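Local structure of lectin 2 (Agrocybe aegerita, 4TQJ) at residues Gln39-Val44 with Gly89-Ala94; Tyr83-Asn88 with Asp95-Val100; Leu169-Arg174 with Phe190-Val195. The protein binds carbohydrate as a fungal lectin, recognising N-acetylglucosamine specifically at the non-reducing ends of glycans. The protein carries 1 engineered substitution. All blocks are in the same frame, centred on the assembly; numbering follows the deposited sequence.

Interaction 1: residues Gln39-Val44 with Gly89-Ala94; sequences QPFLAV and GKNTFA
Phe41 meets Asn91, and Phe93 meets Ala43 and Val44, across two facing segments, and first torsions set both ring positions: Phe41 carries CG anti to its own backbone N (chi1 175°), which sends its ring across to Asn91, whereas Phe93 keeps CG beside its nitrogen (chi1 -68°), laying the ring next to Ala43. The methyl CB of Ala43 approaches Phe93 CD2 at 3.7 Å, meeting the ring obliquely. Phe93 CB itself points toward the strand, where the CG2 branch of Val44 lies 3.6 Å from it, and the two side chains cross at about a right angle; the same methyl also rests 3.8 Å from the carbonyl oxygen Ala94 O. At the other end Phe41 and Asn91 slide past each other in opposite directions, with Phe41 CE1 3.8 Å from Asn91 O and the planes of ring and amide 37° apart. The side-chain ND2 of Asn91 bonds to Gly347 O of the second subunit, and its backbone O to Arg16 NH2 of that same subunit, so the dimer partner reaches this edge. No direct hydrogen bond joins the two segments, although they run nearly alongside in the same direction. A water takes that place, donating to Ala43 O at 2.8 Å and accepting from Phe93 N at 2.9 Å. The case illustrates how neighbouring propeller blades are joined: the outermost strand of one blade, 41-44, packs through apolar side chains and a bridging water on the loop that links the two outer strands of the next blade in a beta-propeller.

Interaction 2: residues Tyr83-Asn88 with Asp95-Val100; sequences YVSVNN and DPPKMV
Val84 and Lys98 face each other as an antiparallel hydrogen-bonded pair, gripping one another through both backbone groups: Val84 N donates to Lys98 O at 2.8 Å, and Lys98 N returns the bond to Val84 O at 2.8 Å, both nearly straight. The next pair, Tyr83 with Met99, is non-hydrogen-bonded, and its alpha carbons come to 4.1 Å of each other. Here Tyr83 CA also makes a CA-H...O contact with Lys98 O. Beyond the backbone the sheet has two differently furnished faces. On one, Met99 spreads along the tyrosine: its CB sits 3.6 Å from Tyr83 CD1 and CG lies over one face of the ring. With CG anti to the backbone N (chi1 178°), the methionine chain runs out along the ring towards the phenol end, and SD stands 4.8 Å from the centroid of the Tyr83 ring, 39° off its normal, a Met-aromatic contact in which the sulfur stands oblique to the ring. Val84, on the other face together with Lys98, turns CG2 to Val100 CG1 at 3.7 Å, crossing at about a right angle. Where the pairing ends, Pro97 leans its ring on Ser85, with CB only 3.1 Å from Ser85 OG, a tight approach; that hydroxyl is hydrogen-bonded to Ala94 O in the connecting loop. The two strands form the outer hairpin of a four-stranded blade. Inwards, strand 82-85 pairs with strand 73-77, Tyr83 bonding to Gly76 and Ser85 to Ile74, while Phe47 touches Ser85 and Pro97, and Val44 of strand 41-44 in the adjoining blade touches Ser85 and Asp95.

Interaction 3: residues Leu169-Arg174 with Phe190-Val195; sequences LDRHLR and FGDKHV
A single antiparallel bridge between Leu173 and Phe190 closes the end of two neighbouring strands in a propeller blade, and past it the flanking loops are tied together by Asp192. Phe190 N donates to Leu173 O at 2.7 Å, and Leu173 N to Phe190 O at 3.2 Å. On the same side Leu173 CD1 lies over one face of the Phe190 ring, and Leu173 CB packs on CD2 of that ring at 3.8 Å. Further out, one carboxylate oxygen takes two donors from opposite faces of its plane: His172 NE2 reaches Asp192 OD1 at 2.7 Å with the oxygen in the imidazole plane, and Arg171 NH2 forms a salt bridge with it at 2.8 Å. A water completes the link, accepting from Arg171 NE and donating to Asp192 OD2. Arg171 CB sits over the centre of one imidazole face, 3.4 Å above its plane, and His172 ND1 is hydrogen-bonded to Arg168 N. Gly191 N, bonded to His194 O, shapes the turn that carries Asp192. Around this end, Trp167 meets His172 edge-to-face, Ile218 touches Arg171 and Asp192, and strand 230-233 of the next blade packs against Leu173 and Phe190 through Arg230, with Ile243 of strand 242-246 also against Phe190.

How the interactions relate
The three contacts sample two levels of a propeller: packing between blades (interaction 1) and strand pairing within a blade (interactions 2 and 3). Interactions 1 and 2 are neighbours, their centres 12 Å apart and their segments alternating along the chain; they meet at the loop between strands 82-85 and 98-101, where Ala94 and Val86 share a backbone hydrogen bond. The hairpin of interaction 2 and the loop that interaction 1 presses on are thus one continuous element. Interaction 3 follows two blades further on, its centre about 38 Å from that of interaction 1, across the chain's centre, and 34 Å from that of interaction 2. Its blade comprises strands 173-177, 186-190, 195-198 and 210-213, with N-terminal strand 4-5 added beside 173-177.

Interaction 1: residues Gln39-Val44 with Gly89-Ala94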
# COMPACT_ATOMS: atom_id res chain seq x y z
N GLN A 39 -5.79 -12.57 -6.11
CA GLN A 39 -6.51 -12.92 -7.32
C GLN A 39 -6.03 -12.08 -8.49
O GLN A 39 -5.99 -10.86 -8.41
CB GLN A 39 -8.02 -12.75 -7.12
CG GLN A 39 -8.64 -13.71 -6.08
CD GLN A 39 -8.43 -15.19 -6.40
OE1 GLN A 39 -8.06 -15.56 -7.52
NE2 GLN A 39 -8.68 -16.05 -5.40
N PRO A 40 -5.64 -12.73 -9.59
CA PRO A 40 -5.10 -12.00 -10.74
C PRO A 40 -6.18 -11.06 -11.28
O PRO A 40 -7.33 -11.47 -11.40
CB PRO A 40 -4.83 -13.11 -11.75
CG PRO A 40 -5.83 -14.18 -11.42
CD PRO A 40 -5.95 -14.13 -9.91
N PHE A 41 -5.81 -9.82 -11.56
CA PHE A 41 -6.75 -8.82 -12.04
C PHE A 41 -6.30 -8.28 -13.39
O PHE A 41 -5.24 -7.65 -13.50
CB PHE A 41 -6.87 -7.69 -11.01
CG PHE A 41 -7.72 -6.54 -11.46
CD1 PHE A 41 -7.22 -5.24 -11.43
CD2 PHE A 41 -9.02 -6.74 -11.89
CE1 PHE A 41 -8.01 -4.17 -11.83
CE2 PHE A 41 -9.82 -5.68 -12.30
CZ PHE A 41 -9.31 -4.39 -12.27
N LEU A 42 -7.08 -8.52 -14.43
CA LEU A 42 -6.75 -7.99 -15.75
C LEU A 42 -6.96 -6.48 -15.78
O LEU A 42 -8.06 -6.01 -16.05
CB LEU A 42 -7.58 -8.67 -16.83
CG LEU A 42 -7.27 -8.25 -18.27
CD1 LEU A 42 -5.81 -8.52 -18.60
CD2 LEU A 42 -8.18 -8.98 -19.26
N ALA A 43 -5.89 -5.73 -15.52
CA ALA A 43 -6.02 -4.28 -15.33
C ALA A 43 -6.01 -3.44 -16.62
O ALA A 43 -6.60 -2.36 -16.65
CB ALA A 43 -4.95 -3.78 -14.35
N VAL A 44 -5.34 -3.93 -17.66
CA VAL A 44 -5.20 -3.20 -18.92
C VAL A 44 -5.09 -4.15 -20.10
O VAL A 44 -4.20 -5.01 -20.14
CB VAL A 44 -3.92 -2.32 -18.93
CG1 VAL A 44 -3.75 -1.64 -20.29
CG2 VAL A 44 -3.97 -1.30 -17.82
N GLY A 89 -4.49 5.18 -8.42
CA GLY A 89 -4.44 5.10 -6.97
C GLY A 89 -5.31 3.98 -6.44
O GLY A 89 -4.80 3.03 -5.84
N LYS A 90 -6.61 4.08 -6.66
CA LYS A 90 -7.56 3.09 -6.15
C LYS A 90 -7.75 1.89 -7.09
O LYS A 90 -8.80 1.74 -7.71
CB LYS A 90 -8.92 3.73 -5.84
CG LYS A 90 -9.16 5.06 -6.52
CD LYS A 90 -9.88 6.04 -5.57
CE LYS A 90 -9.92 7.46 -6.14
NZ LYS A 90 -10.74 7.55 -7.39
N ASN A 91 -6.72 1.06 -7.17
CA ASN A 91 -6.73 -0.18 -7.96
C ASN A 91 -7.34 -0.09 -9.35
O ASN A 91 -8.02 -1.02 -9.79
CB ASN A 91 -7.40 -1.33 -7.18
CG ASN A 91 -6.89 -2.69 -7.61
OD1 ASN A 91 -5.69 -2.86 -7.91
ND2 ASN A 91 -7.78 -3.68 -7.67
N THR A 92 -7.07 1.01 -10.05
CA THR A 92 -7.50 1.17 -11.43
C THR A 92 -6.37 1.73 -12.29
O THR A 92 -5.72 2.70 -11.90
CB THR A 92 -8.71 2.14 -11.54
OG1 THR A 92 -9.80 1.65 -10.74
CG2 THR A 92 -9.15 2.29 -12.98
N PHE A 93 -6.16 1.15 -13.47
CA PHE A 93 -5.12 1.59 -14.40
C PHE A 93 -5.73 2.08 -15.70
O PHE A 93 -6.58 1.41 -16.28
CB PHE A 93 -4.14 0.46 -14.68
CG PHE A 93 -3.30 0.07 -13.50
CD1 PHE A 93 -2.00 0.54 -13.37
CD2 PHE A 93 -3.80 -0.76 -12.50
CE1 PHE A 93 -1.22 0.19 -12.29
CE2 PHE A 93 -3.03 -1.10 -11.41
CZ PHE A 93 -1.74 -0.63 -11.30
N ALA A 94 -5.27 3.23 -16.18
CA ALA A 94 -5.81 3.82 -17.40
C ALA A 94 -5.68 2.88 -18.59
O ALA A 94 -4.62 2.31 -18.82
CB ALA A 94 -5.14 5.16 -17.71
O HOH W 1 -7.44 -1.28 -14.24

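Interaction 2: residues Tyr83-Asn88 with Asp95-Val100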
# COMPACT_ATOMS: atom_id res chain seq x y z
N TYR A 83 4.57 4.51 -24.00
CA TYR A 83 3.16 4.58 -23.63
C TYR A 83 2.99 4.30 -22.15
O TYR A 83 3.63 3.39 -21.62
CB TYR A 83 2.36 3.55 -24.42
CG TYR A 83 2.48 3.67 -25.93
CD1 TYR A 83 1.50 4.33 -26.67
CD2 TYR A 83 3.56 3.12 -26.61
CE1 TYR A 83 1.59 4.45 -28.04
CE2 TYR A 83 3.66 3.23 -27.99
CZ TYR A 83 2.67 3.90 -28.70
OH TYR A 83 2.76 4.01 -30.07
N VAL A 84 2.13 5.07 -21.48
CA VAL A 84 1.93 4.93 -20.05
C VAL A 84 0.47 4.70 -19.69
O VAL A 84 -0.42 5.38 -20.21
CB VAL A 84 2.41 6.19 -19.29
CG1 VAL A 84 2.12 6.07 -17.80
CG2 VAL A 84 3.89 6.45 -19.54
N SER A 85 0.22 3.75 -18.80
CA SER A 85 -1.09 3.57 -18.18
C SER A 85 -1.04 3.98 -16.72
O SER A 85 -0.48 3.28 -15.88
CB SER A 85 -1.58 2.12 -18.29
OG SER A 85 -2.14 1.86 -19.57
N VAL A 86 -1.62 5.13 -16.43
CA VAL A 86 -1.54 5.69 -15.09
C VAL A 86 -2.36 4.90 -14.07
O VAL A 86 -3.54 4.62 -14.27
CB VAL A 86 -1.95 7.18 -15.11
CG1 VAL A 86 -2.03 7.73 -13.69
CG2 VAL A 86 -0.96 7.97 -15.96
N ASN A 87 -1.70 4.51 -12.98
CA ASN A 87 -2.36 3.92 -11.81
C ASN A 87 -3.16 5.00 -11.06
O ASN A 87 -2.57 5.86 -10.41
CB ASN A 87 -1.29 3.33 -10.90
CG ASN A 87 -1.84 2.68 -9.64
OD1 ASN A 87 -2.98 2.92 -9.22
ND2 ASN A 87 -1.01 1.87 -9.01
N ASN A 88 -4.49 4.95 -11.14
CA ASN A 88 -5.32 6.01 -10.55
C ASN A 88 -5.31 6.03 -9.03
O ASN A 88 -6.05 6.80 -8.40
CB ASN A 88 -6.76 5.94 -11.07
CG ASN A 88 -7.67 5.11 -10.17
OD1 ASN A 88 -7.27 4.04 -9.69
ND2 ASN A 88 -8.89 5.59 -9.93
N ASP A 95 -6.76 2.73 -19.33
CA ASP A 95 -6.80 1.87 -20.51
C ASP A 95 -7.83 2.44 -21.47
O ASP A 95 -9.01 2.55 -21.12
CB ASP A 95 -7.18 0.44 -20.09
CG ASP A 95 -7.29 -0.52 -21.27
OD1 ASP A 95 -6.78 -0.18 -22.36
OD2 ASP A 95 -7.87 -1.62 -21.10
N PRO A 96 -7.40 2.81 -22.69
CA PRO A 96 -6.06 2.60 -23.25
C PRO A 96 -5.01 3.52 -22.64
O PRO A 96 -5.35 4.56 -22.06
CB PRO A 96 -6.25 2.94 -24.73
CG PRO A 96 -7.35 3.91 -24.75
CD PRO A 96 -8.29 3.50 -23.63
N PRO A 97 -3.73 3.15 -22.77
CA PRO A 97 -2.63 3.96 -22.24
C PRO A 97 -2.40 5.20 -23.10
O PRO A 97 -2.92 5.28 -24.21
CB PRO A 97 -1.43 3.02 -22.33
CG PRO A 97 -1.75 2.14 -23.49
CD PRO A 97 -3.24 1.95 -23.47
N LYS A 98 -1.63 6.16 -22.59
CA LYS A 98 -1.33 7.39 -23.33
C LYS A 98 0.13 7.44 -23.77
O LYS A 98 1.02 7.11 -22.99
CB LYS A 98 -1.66 8.60 -22.46
CG LYS A 98 -1.54 9.94 -23.17
CD LYS A 98 -1.87 11.09 -22.22
CE LYS A 98 -1.65 12.44 -22.87
NZ LYS A 98 -1.79 13.55 -21.88
N MET A 99 0.37 7.86 -25.01
CA MET A 99 1.74 7.98 -25.51
C MET A 99 2.36 9.29 -25.05
O MET A 99 1.92 10.37 -25.44
CB MET A 99 1.77 7.88 -27.04
CG MET A 99 3.16 8.04 -27.64
SD MET A 99 3.13 8.11 -29.44
CE MET A 99 1.98 9.45 -29.70
N VAL A 100 3.40 9.19 -24.23
CA VAL A 100 3.98 10.35 -23.56
C VAL A 100 5.23 10.90 -24.26
O VAL A 100 5.69 11.99 -23.92
CB VAL A 100 4.31 10.03 -22.08
CG1 VAL A 100 3.08 9.55 -21.36
CG2 VAL A 100 5.42 8.97 -21.99

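Interaction 3: residues Leu169-Arg174 with Phe190-Val195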
# COMPACT_ATOMS: atom_id res chain seq x y z
N LEU A 169 26.06 -6.02 -24.78
CA LEU A 169 25.30 -6.84 -23.86
C LEU A 169 25.91 -8.21 -23.64
O LEU A 169 25.69 -8.82 -22.60
CB LEU A 169 23.86 -6.95 -24.33
CG LEU A 169 23.17 -5.60 -24.21
CD1 LEU A 169 21.95 -5.54 -25.12
CD2 LEU A 169 22.81 -5.33 -22.76
N ASP A 170 26.70 -8.70 -24.60
CA ASP A 170 27.39 -9.98 -24.40
C ASP A 170 28.74 -9.88 -23.67
O ASP A 170 29.38 -10.90 -23.41
CB ASP A 170 27.49 -10.78 -25.71
CG ASP A 170 28.43 -10.14 -26.74
OD1 ASP A 170 28.89 -8.99 -26.54
OD2 ASP A 170 28.70 -10.79 -27.77
N ARG A 171 29.16 -8.67 -23.32
CA ARG A 171 30.46 -8.47 -22.71
C ARG A 171 30.46 -7.66 -21.41
O ARG A 171 31.28 -7.89 -20.52
CB ARG A 171 31.40 -7.81 -23.73
CG ARG A 171 31.73 -8.71 -24.92
CD ARG A 171 32.63 -8.04 -25.96
NE ARG A 171 33.88 -7.56 -25.39
CZ ARG A 171 34.95 -8.31 -25.16
NH1 ARG A 171 34.93 -9.61 -25.45
NH2 ARG A 171 36.04 -7.76 -24.64
N HIS A 172 29.52 -6.73 -21.30
CA HIS A 172 29.56 -5.67 -20.29
C HIS A 172 28.24 -5.54 -19.53
O HIS A 172 27.21 -6.05 -19.98
CB HIS A 172 29.89 -4.34 -20.98
CG HIS A 172 31.04 -4.44 -21.93
ND1 HIS A 172 30.94 -4.07 -23.26
CD2 HIS A 172 32.29 -4.92 -21.77
CE1 HIS A 172 32.10 -4.29 -23.86
NE2 HIS A 172 32.93 -4.81 -22.98
N LEU A 173 28.28 -4.85 -18.39
CA LEU A 173 27.10 -4.62 -17.57
C LEU A 173 26.95 -3.14 -17.27
O LEU A 173 27.93 -2.45 -16.99
CB LEU A 173 27.22 -5.37 -16.24
CG LEU A 173 27.34 -6.90 -16.37
CD1 LEU A 173 27.84 -7.48 -15.07
CD2 LEU A 173 26.00 -7.52 -16.79
N ARG A 174 25.72 -2.64 -17.32
CA ARG A 174 25.48 -1.24 -17.01
C ARG A 174 24.31 -1.12 -16.05
O ARG A 174 23.20 -1.48 -16.39
CB ARG A 174 25.25 -0.44 -18.29
CG ARG A 174 26.57 -0.13 -19.06
CD ARG A 174 26.30 0.20 -20.53
NE ARG A 174 25.81 -0.97 -21.24
CZ ARG A 174 25.42 -0.99 -22.51
NH1 ARG A 174 25.45 0.12 -23.24
NH2 ARG A 174 24.99 -2.12 -23.05
N PHE A 190 30.47 -2.09 -16.00
CA PHE A 190 31.52 -3.11 -15.99
C PHE A 190 32.01 -3.25 -17.43
O PHE A 190 31.37 -3.92 -18.23
CB PHE A 190 30.99 -4.45 -15.48
CG PHE A 190 30.55 -4.43 -14.04
CD1 PHE A 190 31.27 -5.13 -13.07
CD2 PHE A 190 29.42 -3.72 -13.66
CE1 PHE A 190 30.87 -5.12 -11.76
CE2 PHE A 190 29.00 -3.69 -12.33
CZ PHE A 190 29.73 -4.39 -11.38
N GLY A 191 33.11 -2.59 -17.75
CA GLY A 191 33.62 -2.55 -19.11
C GLY A 191 34.58 -3.68 -19.46
O GLY A 191 34.45 -4.82 -18.98
N ASP A 192 35.54 -3.39 -20.33
CA ASP A 192 36.50 -4.40 -20.72
C ASP A 192 37.56 -4.61 -19.64
O ASP A 192 37.75 -5.72 -19.17
CB ASP A 192 37.14 -4.06 -22.07
CG ASP A 192 36.23 -4.38 -23.25
OD1 ASP A 192 35.53 -5.42 -23.23
OD2 ASP A 192 36.21 -3.59 -24.21
N LYS A 193 38.21 -3.52 -19.24
CA LYS A 193 39.30 -3.62 -18.27
C LYS A 193 39.04 -2.94 -16.92
O LYS A 193 39.86 -3.04 -16.03
CB LYS A 193 40.60 -3.11 -18.92
CG LYS A 193 40.78 -3.67 -20.34
CD LYS A 193 42.21 -4.03 -20.64
CE LYS A 193 42.81 -4.87 -19.55
NZ LYS A 193 43.25 -6.21 -20.01
N HIS A 194 37.89 -2.27 -16.76
CA HIS A 194 37.59 -1.60 -15.50
C HIS A 194 36.09 -1.48 -15.23
O HIS A 194 35.31 -1.38 -16.15
CB HIS A 194 38.11 -0.16 -15.48
CG HIS A 194 39.49 0.02 -16.05
ND1 HIS A 194 40.63 -0.18 -15.30
CD2 HIS A 194 39.90 0.42 -17.27
CE1 HIS A 194 41.69 0.07 -16.05
NE2 HIS A 194 41.28 0.44 -17.25
N VAL A 195 35.73 -1.46 -13.95
CA VAL A 195 34.41 -0.96 -13.56
C VAL A 195 34.54 0.56 -13.57
O VAL A 195 35.48 1.10 -12.98
CB VAL A 195 34.00 -1.44 -12.15
CG1 VAL A 195 32.63 -0.87 -11.76
CG2 VAL A 195 34.00 -2.96 -12.07
O HOH W 2 32.84 -6.95 -18.23
O HOH W 3 34.70 -4.71 -25.94